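Long-range contacts in carboxypeptidase 1 (Deinococcus radiodurans str. R1, PDB 5GIV), which probably removes amino acids one at a time from the C-terminus of peptides with broad specificity, as a zinc-dependent carboxypeptidase of the M32 family: residues Val306-Tyr316 and Glu444-Leu455; Asn341-Arg349 and Glu354-Arg364. All blocks are in the same frame, centred on the assembly; numbering follows the deposited sequence.

In the fold
From the N terminus, the chain runs through helix 257-275, which carries the zinc ligands His266 and His270, and helix 292-306, which carries the third, Glu296. Val306-Tyr316 starts on the last residue of that helix and runs into helix 310-323. Contact 2 then closes a short loop, Asn341-Arg349 folding back on the start of helix 357-372 with four residues between. Contact 1 closes a far longer one: 127 residues pass before Glu444-Leu455 returns to helix 310-323, and contact 2 is nested inside that span. The centres of the two contacts lie about 26 Å apart, yet Arg308 O and Asn341 ND2 approach to 3.2 Å, a probable hydrogen bond. Contact 1 joins helices 310-323, 443-448 and 453-464; contact 2 lies closer to the zinc.

Contact 1: Val306-Tyr316 and Glu444-Leu455; sequences VGRSRAFWAAY and EADFARKDFSRL
Val306 divides its two methyls between Phe452 and Leu455: CG1 lies 3.7 Å from Phe452 CE1, CG2 3.6 Å from Leu455 CD2; with CG1 anti to the backbone N (chi1 178°), both methyls reach the partner segment. Ala311 CB sits at the edge of the Phe447 ring, 3.9 Å from Phe447 CB, and Ala315 CB rests on the carbonyls of Phe447 and Ala448. With alanines at the interface, helices 310-316 and 444-448 run at 23° to each other, their axes 7.9 Å apart. Helix 443-448 ends in a Schellman motif with Lys450, at positive phi, as its C-prime residue; Phe452 is then the N-cap of the next helix. Just past the helix end, the extended Lys450 chain lies obliquely across Tyr316, its CE 3.7 Å from Tyr316 CE1. Tyr316 OH meets the edge of the Phe452 ring, 3.6 Å from Phe452 CE2, and hydrogen-bonds to Asp220 of helix 207-221. No direct hydrogen bond spans the segments, but one water donates to Ala315 O and weakly accepts from Lys450 NZ. Within Val306-Tyr316, Ser309 OG caps helix 310-323 by accepting from Phe312 N, and donates to Val306 O.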
# COMPACT_ATOMS: atom_id res chain seq x y z
N VAL A 306 -1.32 30.74 6.11
CA VAL A 306 -0.34 30.85 5.04
C VAL A 306 -1.04 30.77 3.70
O VAL A 306 -0.98 31.72 2.90
CB VAL A 306 0.73 29.75 5.17
CG1 VAL A 306 1.75 29.84 4.02
CG2 VAL A 306 1.43 29.85 6.53
N GLY A 307 -1.76 29.67 3.46
CA GLY A 307 -2.23 29.36 2.12
C GLY A 307 -3.22 30.36 1.55
O GLY A 307 -3.33 30.51 0.33
N ARG A 308 -3.97 31.05 2.41
CA ARG A 308 -4.97 32.01 1.95
C ARG A 308 -4.52 33.45 2.16
O ARG A 308 -5.34 34.37 2.02
CB ARG A 308 -6.31 31.75 2.65
CG ARG A 308 -6.90 30.39 2.29
CD ARG A 308 -8.22 30.14 3.01
NE ARG A 308 -8.57 28.73 2.98
CZ ARG A 308 -9.26 28.13 2.01
NH1 ARG A 308 -9.71 28.83 0.97
NH2 ARG A 308 -9.52 26.83 2.09
N SER A 309 -3.25 33.67 2.47
CA SER A 309 -2.77 35.02 2.75
C SER A 309 -2.40 35.72 1.46
O SER A 309 -2.18 35.09 0.42
CB SER A 309 -1.57 34.98 3.69
OG SER A 309 -0.44 34.47 3.01
N ARG A 310 -2.33 37.05 1.52
CA ARG A 310 -1.93 37.79 0.33
C ARG A 310 -0.50 37.46 -0.08
O ARG A 310 -0.21 37.33 -1.28
CB ARG A 310 -2.11 39.30 0.55
CG ARG A 310 -2.21 40.05 -0.76
CD ARG A 310 -2.77 41.48 -0.64
NE ARG A 310 -3.52 41.76 0.59
CZ ARG A 310 -4.68 42.43 0.62
NH1 ARG A 310 -5.21 42.90 -0.51
NH2 ARG A 310 -5.29 42.64 1.78
N ALA A 311 0.39 37.27 0.90
CA ALA A 311 1.78 36.98 0.58
C ALA A 311 1.92 35.67 -0.19
O ALA A 311 2.80 35.54 -1.05
CB ALA A 311 2.61 36.93 1.86
N PHE A 312 1.08 34.69 0.13
CA PHE A 312 1.13 33.41 -0.57
C PHE A 312 0.90 33.59 -2.07
O PHE A 312 1.63 33.02 -2.89
CB PHE A 312 0.09 32.45 0.03
CG PHE A 312 0.05 31.10 -0.63
CD1 PHE A 312 -0.67 30.90 -1.80
CD2 PHE A 312 0.71 30.02 -0.06
CE1 PHE A 312 -0.71 29.66 -2.40
CE2 PHE A 312 0.67 28.77 -0.65
CZ PHE A 312 -0.05 28.59 -1.82
N TRP A 313 -0.11 34.37 -2.45
CA TRP A 313 -0.43 34.51 -3.86
C TRP A 313 0.50 35.49 -4.58
O TRP A 313 0.70 35.36 -5.80
CB TRP A 313 -1.90 34.90 -4.03
CG TRP A 313 -2.77 33.73 -3.78
CD1 TRP A 313 -3.55 33.50 -2.68
CD2 TRP A 313 -2.88 32.56 -4.61
NE1 TRP A 313 -4.17 32.27 -2.79
CE2 TRP A 313 -3.77 31.68 -3.96
CE3 TRP A 313 -2.33 32.19 -5.83
CZ2 TRP A 313 -4.13 30.45 -4.51
CZ3 TRP A 313 -2.69 30.96 -6.38
CH2 TRP A 313 -3.58 30.11 -5.72
N ALA A 314 1.08 36.46 -3.86
CA ALA A 314 2.15 37.24 -4.47
C ALA A 314 3.28 36.35 -4.94
O ALA A 314 3.93 36.64 -5.95
CB ALA A 314 2.67 38.30 -3.50
N ALA A 315 3.51 35.23 -4.24
CA ALA A 315 4.60 34.32 -4.56
C ALA A 315 4.23 33.29 -5.62
O ALA A 315 5.06 32.96 -6.48
CB ALA A 315 5.06 33.59 -3.30
N TYR A 316 2.98 32.82 -5.63
CA TYR A 316 2.61 31.68 -6.47
C TYR A 316 1.68 32.02 -7.62
O TYR A 316 1.47 31.16 -8.48
CB TYR A 316 1.99 30.57 -5.62
CG TYR A 316 3.00 29.85 -4.78
CD1 TYR A 316 3.89 28.96 -5.36
CD2 TYR A 316 3.08 30.06 -3.41
CE1 TYR A 316 4.84 28.31 -4.61
CE2 TYR A 316 4.03 29.41 -2.64
CZ TYR A 316 4.91 28.54 -3.25
OH TYR A 316 5.87 27.87 -2.52
N GLU A 444 5.95 37.36 6.33
CA GLU A 444 5.25 37.54 5.06
C GLU A 444 6.21 37.86 3.93
O GLU A 444 6.05 37.36 2.81
CB GLU A 444 4.19 38.63 5.19
CG GLU A 444 3.10 38.32 6.19
CD GLU A 444 2.09 39.45 6.28
OE1 GLU A 444 2.25 40.44 5.53
OE2 GLU A 444 1.13 39.34 7.09
N ALA A 445 7.23 38.67 4.20
CA ALA A 445 8.21 38.97 3.16
C ALA A 445 8.94 37.71 2.72
O ALA A 445 9.25 37.55 1.53
CB ALA A 445 9.20 40.03 3.65
N ASP A 446 9.20 36.79 3.65
CA ASP A 446 9.79 35.51 3.29
C ASP A 446 8.87 34.74 2.35
O ASP A 446 9.34 34.13 1.38
CB ASP A 446 10.07 34.67 4.54
CG ASP A 446 11.07 35.33 5.48
OD1 ASP A 446 11.70 36.34 5.09
OD2 ASP A 446 11.24 34.81 6.61
N PHE A 447 7.57 34.74 2.64
CA PHE A 447 6.63 33.93 1.86
C PHE A 447 6.62 34.35 0.40
O PHE A 447 6.55 33.49 -0.50
CB PHE A 447 5.22 34.04 2.45
CG PHE A 447 5.11 33.59 3.89
CD1 PHE A 447 6.11 32.81 4.46
CD2 PHE A 447 4.02 33.94 4.65
CE1 PHE A 447 6.00 32.39 5.78
CE2 PHE A 447 3.91 33.53 5.97
CZ PHE A 447 4.90 32.75 6.53
N ALA A 448 6.69 35.66 0.14
CA ALA A 448 6.70 36.14 -1.24
C ALA A 448 7.90 35.61 -2.01
O ALA A 448 7.87 35.59 -3.24
CB ALA A 448 6.70 37.67 -1.26
N ARG A 449 8.95 35.20 -1.30
CA ARG A 449 10.13 34.58 -1.88
C ARG A 449 10.06 33.05 -1.90
O ARG A 449 11.06 32.39 -2.19
CB ARG A 449 11.37 35.05 -1.11
CG ARG A 449 12.70 34.85 -1.81
CD ARG A 449 13.85 35.52 -1.06
NE ARG A 449 14.07 34.94 0.27
CZ ARG A 449 13.64 35.49 1.41
NH1 ARG A 449 12.98 36.64 1.39
NH2 ARG A 449 13.88 34.88 2.57
N LYS A 450 8.89 32.47 -1.57
CA LYS A 450 8.70 31.02 -1.47
C LYS A 450 9.60 30.40 -0.41
O LYS A 450 9.97 29.23 -0.49
CB LYS A 450 8.90 30.32 -2.82
CG LYS A 450 7.98 30.86 -3.91
CD LYS A 450 8.07 30.08 -5.19
CE LYS A 450 7.15 30.67 -6.25
NZ LYS A 450 7.24 29.97 -7.56
N ASP A 451 9.96 31.20 0.60
CA ASP A 451 10.84 30.77 1.67
C ASP A 451 10.03 30.66 2.96
O ASP A 451 9.67 31.68 3.56
CB ASP A 451 11.99 31.76 1.82
CG ASP A 451 12.88 31.45 3.00
OD1 ASP A 451 12.89 30.30 3.48
OD2 ASP A 451 13.60 32.36 3.44
N PHE A 452 9.78 29.43 3.41
CA PHE A 452 9.01 29.18 4.62
C PHE A 452 9.86 28.63 5.75
O PHE A 452 9.31 28.15 6.75
CB PHE A 452 7.84 28.23 4.30
CG PHE A 452 6.95 28.74 3.23
CD1 PHE A 452 5.94 29.65 3.54
CD2 PHE A 452 7.12 28.35 1.92
CE1 PHE A 452 5.12 30.15 2.56
CE2 PHE A 452 6.29 28.84 0.92
CZ PHE A 452 5.28 29.74 1.24
N SER A 453 11.18 28.72 5.63
CA SER A 453 12.06 28.06 6.58
C SER A 453 12.00 28.68 7.97
O SER A 453 12.15 27.96 8.97
CB SER A 453 13.48 28.07 6.02
OG SER A 453 13.86 29.38 5.68
N ARG A 454 11.77 29.99 8.06
CA ARG A 454 11.69 30.62 9.38
C ARG A 454 10.40 30.24 10.09
O ARG A 454 10.41 29.96 11.30
CB ARG A 454 11.82 32.13 9.25
CG ARG A 454 13.14 32.58 8.66
CD ARG A 454 13.50 33.97 9.16
NE ARG A 454 12.54 34.99 8.77
CZ ARG A 454 12.44 36.18 9.36
NH1 ARG A 454 13.23 36.47 10.39
NH2 ARG A 454 11.53 37.06 8.95
N LEU A 455 9.29 30.22 9.37
CA LEU A 455 8.04 29.79 9.99
C LEU A 455 8.09 28.31 10.34
O LEU A 455 7.80 27.91 11.47
CB LEU A 455 6.86 30.11 9.06
CG LEU A 455 5.51 29.52 9.45
CD1 LEU A 455 5.03 30.04 10.81
CD2 LEU A 455 4.48 29.80 8.36
O HOH W 1 5.12 31.98 -9.04

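Contact 2: Asn341-Arg349 and Glu354-Arg364; sequences NTVSRSLIR and ELTYNLHVITR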
# COMPACT_ATOMS: atom_id res chain seq x y z
N ASN A 341 -11.04 33.54 -0.47
CA ASN A 341 -11.50 34.01 0.84
C ASN A 341 -12.95 34.46 0.79
O ASN A 341 -13.34 35.43 1.45
CB ASN A 341 -10.62 35.14 1.37
CG ASN A 341 -9.22 34.68 1.72
OD1 ASN A 341 -9.03 33.89 2.64
ND2 ASN A 341 -8.23 35.19 1.00
N THR A 342 -13.79 33.78 0.02
CA THR A 342 -15.21 34.07 0.06
C THR A 342 -15.85 33.46 1.30
O THR A 342 -15.32 32.53 1.92
CB THR A 342 -15.92 33.55 -1.19
OG1 THR A 342 -16.08 32.13 -1.08
CG2 THR A 342 -15.19 33.94 -2.47
N VAL A 343 -17.03 33.98 1.66
CA VAL A 343 -17.75 33.56 2.85
C VAL A 343 -19.22 33.38 2.48
O VAL A 343 -19.75 34.13 1.66
CB VAL A 343 -17.62 34.59 4.00
CG1 VAL A 343 -18.53 34.21 5.16
CG2 VAL A 343 -16.18 34.72 4.45
N SER A 344 -19.88 32.39 3.08
CA SER A 344 -21.32 32.25 2.94
C SER A 344 -21.82 31.17 3.89
O SER A 344 -21.09 30.24 4.23
CB SER A 344 -21.72 31.89 1.50
OG SER A 344 -21.31 30.58 1.19
N ARG A 345 -23.08 31.30 4.30
CA ARG A 345 -23.73 30.25 5.07
C ARG A 345 -23.96 29.06 4.16
O ARG A 345 -24.66 29.18 3.15
CB ARG A 345 -25.05 30.75 5.64
CG ARG A 345 -24.95 32.10 6.29
CD ARG A 345 -26.32 32.65 6.61
NE ARG A 345 -26.19 34.03 7.05
CZ ARG A 345 -26.63 35.08 6.36
NH1 ARG A 345 -27.26 34.91 5.20
NH2 ARG A 345 -26.44 36.30 6.84
N SER A 346 -23.38 27.92 4.51
CA SER A 346 -23.44 26.74 3.67
C SER A 346 -23.78 25.54 4.54
O SER A 346 -23.92 25.66 5.76
CB SER A 346 -22.13 26.53 2.90
OG SER A 346 -21.01 26.47 3.77
N LEU A 347 -23.94 24.38 3.90
CA LEU A 347 -24.41 23.17 4.57
C LEU A 347 -23.29 22.22 4.98
O LEU A 347 -23.42 21.55 6.01
CB LEU A 347 -25.37 22.42 3.64
CG LEU A 347 -26.68 23.09 3.26
CD1 LEU A 347 -27.40 22.24 2.21
CD2 LEU A 347 -27.56 23.32 4.50
N ILE A 348 -22.21 22.13 4.22
CA ILE A 348 -21.19 21.10 4.42
C ILE A 348 -20.10 21.67 5.30
O ILE A 348 -19.45 22.66 4.94
CB ILE A 348 -20.61 20.62 3.08
CG1 ILE A 348 -21.73 20.18 2.12
CG2 ILE A 348 -19.57 19.53 3.32
CD1 ILE A 348 -22.64 19.12 2.69
N ARG A 349 -19.89 21.02 6.45
CA ARG A 349 -18.91 21.50 7.42
C ARG A 349 -17.52 21.57 6.81
O ARG A 349 -16.82 22.58 6.96
CB ARG A 349 -18.91 20.59 8.65
CG ARG A 349 -17.79 20.92 9.63
CD ARG A 349 -17.73 19.89 10.76
NE ARG A 349 -17.58 18.56 10.21
CZ ARG A 349 -16.41 18.01 9.91
NH1 ARG A 349 -15.28 18.68 10.14
NH2 ARG A 349 -16.36 16.79 9.39
N GLU A 354 -13.74 30.42 6.49
CA GLU A 354 -13.07 30.74 7.74
C GLU A 354 -14.01 31.33 8.77
O GLU A 354 -13.76 31.22 9.98
CB GLU A 354 -11.92 31.72 7.49
CG GLU A 354 -10.66 31.10 6.92
CD GLU A 354 -9.50 32.08 6.92
OE1 GLU A 354 -9.59 33.09 6.19
OE2 GLU A 354 -8.52 31.84 7.66
N LEU A 355 -15.08 32.00 8.33
CA LEU A 355 -15.90 32.75 9.28
C LEU A 355 -17.07 31.94 9.83
O LEU A 355 -17.42 32.09 11.00
CB LEU A 355 -16.41 34.04 8.63
CG LEU A 355 -15.35 35.09 8.30
CD1 LEU A 355 -16.02 36.37 7.87
CD2 LEU A 355 -14.42 35.31 9.50
N THR A 356 -17.70 31.11 9.01
CA THR A 356 -18.87 30.35 9.45
C THR A 356 -18.54 28.93 9.90
O THR A 356 -19.42 28.25 10.43
CB THR A 356 -19.92 30.30 8.33
OG1 THR A 356 -19.41 29.54 7.23
CG2 THR A 356 -20.26 31.72 7.86
N TYR A 357 -17.29 28.49 9.74
CA TYR A 357 -16.96 27.09 10.01
C TYR A 357 -17.37 26.67 11.41
O TYR A 357 -17.99 25.61 11.60
CB TYR A 357 -15.46 26.84 9.81
CG TYR A 357 -15.08 25.39 10.04
CD1 TYR A 357 -14.75 24.92 11.31
CD2 TYR A 357 -15.07 24.48 8.99
CE1 TYR A 357 -14.41 23.59 11.52
CE2 TYR A 357 -14.73 23.15 9.19
CZ TYR A 357 -14.41 22.72 10.45
OH TYR A 357 -14.07 21.40 10.63
N ASN A 358 -17.03 27.47 12.41
CA ASN A 358 -17.22 27.03 13.79
C ASN A 358 -18.69 26.82 14.13
O ASN A 358 -19.00 26.03 15.02
CB ASN A 358 -16.56 28.04 14.73
CG ASN A 358 -15.07 28.15 14.48
OD1 ASN A 358 -14.37 27.15 14.36
ND2 ASN A 358 -14.57 29.37 14.38
N LEU A 359 -19.60 27.46 13.40
CA LEU A 359 -21.02 27.25 13.66
C LEU A 359 -21.43 25.80 13.39
O LEU A 359 -22.37 25.30 14.01
CB LEU A 359 -21.85 28.21 12.81
CG LEU A 359 -21.56 29.68 13.09
CD1 LEU A 359 -22.19 30.57 12.04
CD2 LEU A 359 -22.08 30.06 14.47
N HIS A 360 -20.73 25.11 12.49
CA HIS A 360 -21.01 23.69 12.27
C HIS A 360 -20.54 22.84 13.45
O HIS A 360 -21.23 21.90 13.87
CB HIS A 360 -20.36 23.20 10.98
CG HIS A 360 -20.85 23.89 9.74
ND1 HIS A 360 -21.83 23.37 8.93
CD2 HIS A 360 -20.47 25.06 9.17
CE1 HIS A 360 -22.04 24.18 7.92
NE2 HIS A 360 -21.23 25.22 8.04
N VAL A 361 -19.35 23.14 13.98
CA VAL A 361 -18.82 22.39 15.12
C VAL A 361 -19.70 22.59 16.34
O VAL A 361 -20.03 21.64 17.05
CB VAL A 361 -17.36 22.81 15.39
CG1 VAL A 361 -16.84 22.18 16.67
CG2 VAL A 361 -16.47 22.42 14.22
N ILE A 362 -20.08 23.85 16.60
CA ILE A 362 -20.96 24.14 17.73
C ILE A 362 -22.27 23.38 17.61
O ILE A 362 -22.76 22.79 18.58
CB ILE A 362 -21.21 25.66 17.84
CG1 ILE A 362 -19.89 26.39 18.11
CG2 ILE A 362 -22.27 25.94 18.90
CD1 ILE A 362 -20.02 27.89 18.08
N THR A 363 -22.86 23.39 16.41
CA THR A 363 -24.08 22.63 16.20
C THR A 363 -23.92 21.18 16.66
O THR A 363 -24.71 20.67 17.46
CB THR A 363 -24.48 22.68 14.73
OG1 THR A 363 -24.71 24.04 14.36
CG2 THR A 363 -25.74 21.85 14.48
N ARG A 364 -22.88 20.50 16.16
CA ARG A 364 -22.68 19.09 16.47
C ARG A 364 -22.40 18.88 17.96
O ARG A 364 -22.97 17.97 18.58
CB ARG A 364 -21.54 18.53 15.63
CG ARG A 364 -21.86 18.43 14.16
CD ARG A 364 -20.63 18.64 13.29
NE ARG A 364 -20.92 18.34 11.88
CZ ARG A 364 -21.63 19.14 11.09
NH1 ARG A 364 -22.14 20.28 11.55
NH2 ARG A 364 -21.86 18.78 9.83
O HOH W 2 -13.02 32.20 3.65
O HOH W 3 -21.14 27.44 6.58
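Arg349 lies across the start of helix 357-372, touching Tyr357, His360 and Arg364. Its CG, anti to the backbone N (chi1 173°), packs 3.7 Å from His360 CB, and a bend at chi3 carries the guanidinium to Tyr357. There Arg349 NH1 donates to Tyr357 OH at 3.0 Å, the hydroxyl near the guanidinium plane and the two flat groups 79° apart. Arg349 CB lies over one face of the Arg364 guanidinium, 3.7 Å from Arg364 NH2; both arginines form salt bridges with Asp407, which probably offsets their like charges. An alanine in place of Arg349 would take away the donor to Tyr357 OH and is likely to leave Asp407 with one arginine mate fewer.

His360 is held on several sides. Arg349 CA makes a CH-pi contact over its face, 3.9 Å from the ring centroid, while Ser346 O approaches the ring edge, 3.2 Å from His360 CE1. His360 NE2 lies 2.7 Å from a water that accepts from Ser346 N and donates to Thr356 OG1, which is also hydrogen-bonded to Asp353 OD2; His360 ND1 is bonded to Tyr389. Further along, Val343 crosses Leu355 at about a right angle, with Val343 CG2 3.8 Å from Leu355 CD1.

The Tyr357 side chain is about 7 Å from the bound zinc, beside the metal site. Helix 420-439 packs on Tyr357 and Val361, helix 381-393 on His360 and Arg364, and helix 169-193 on Val343.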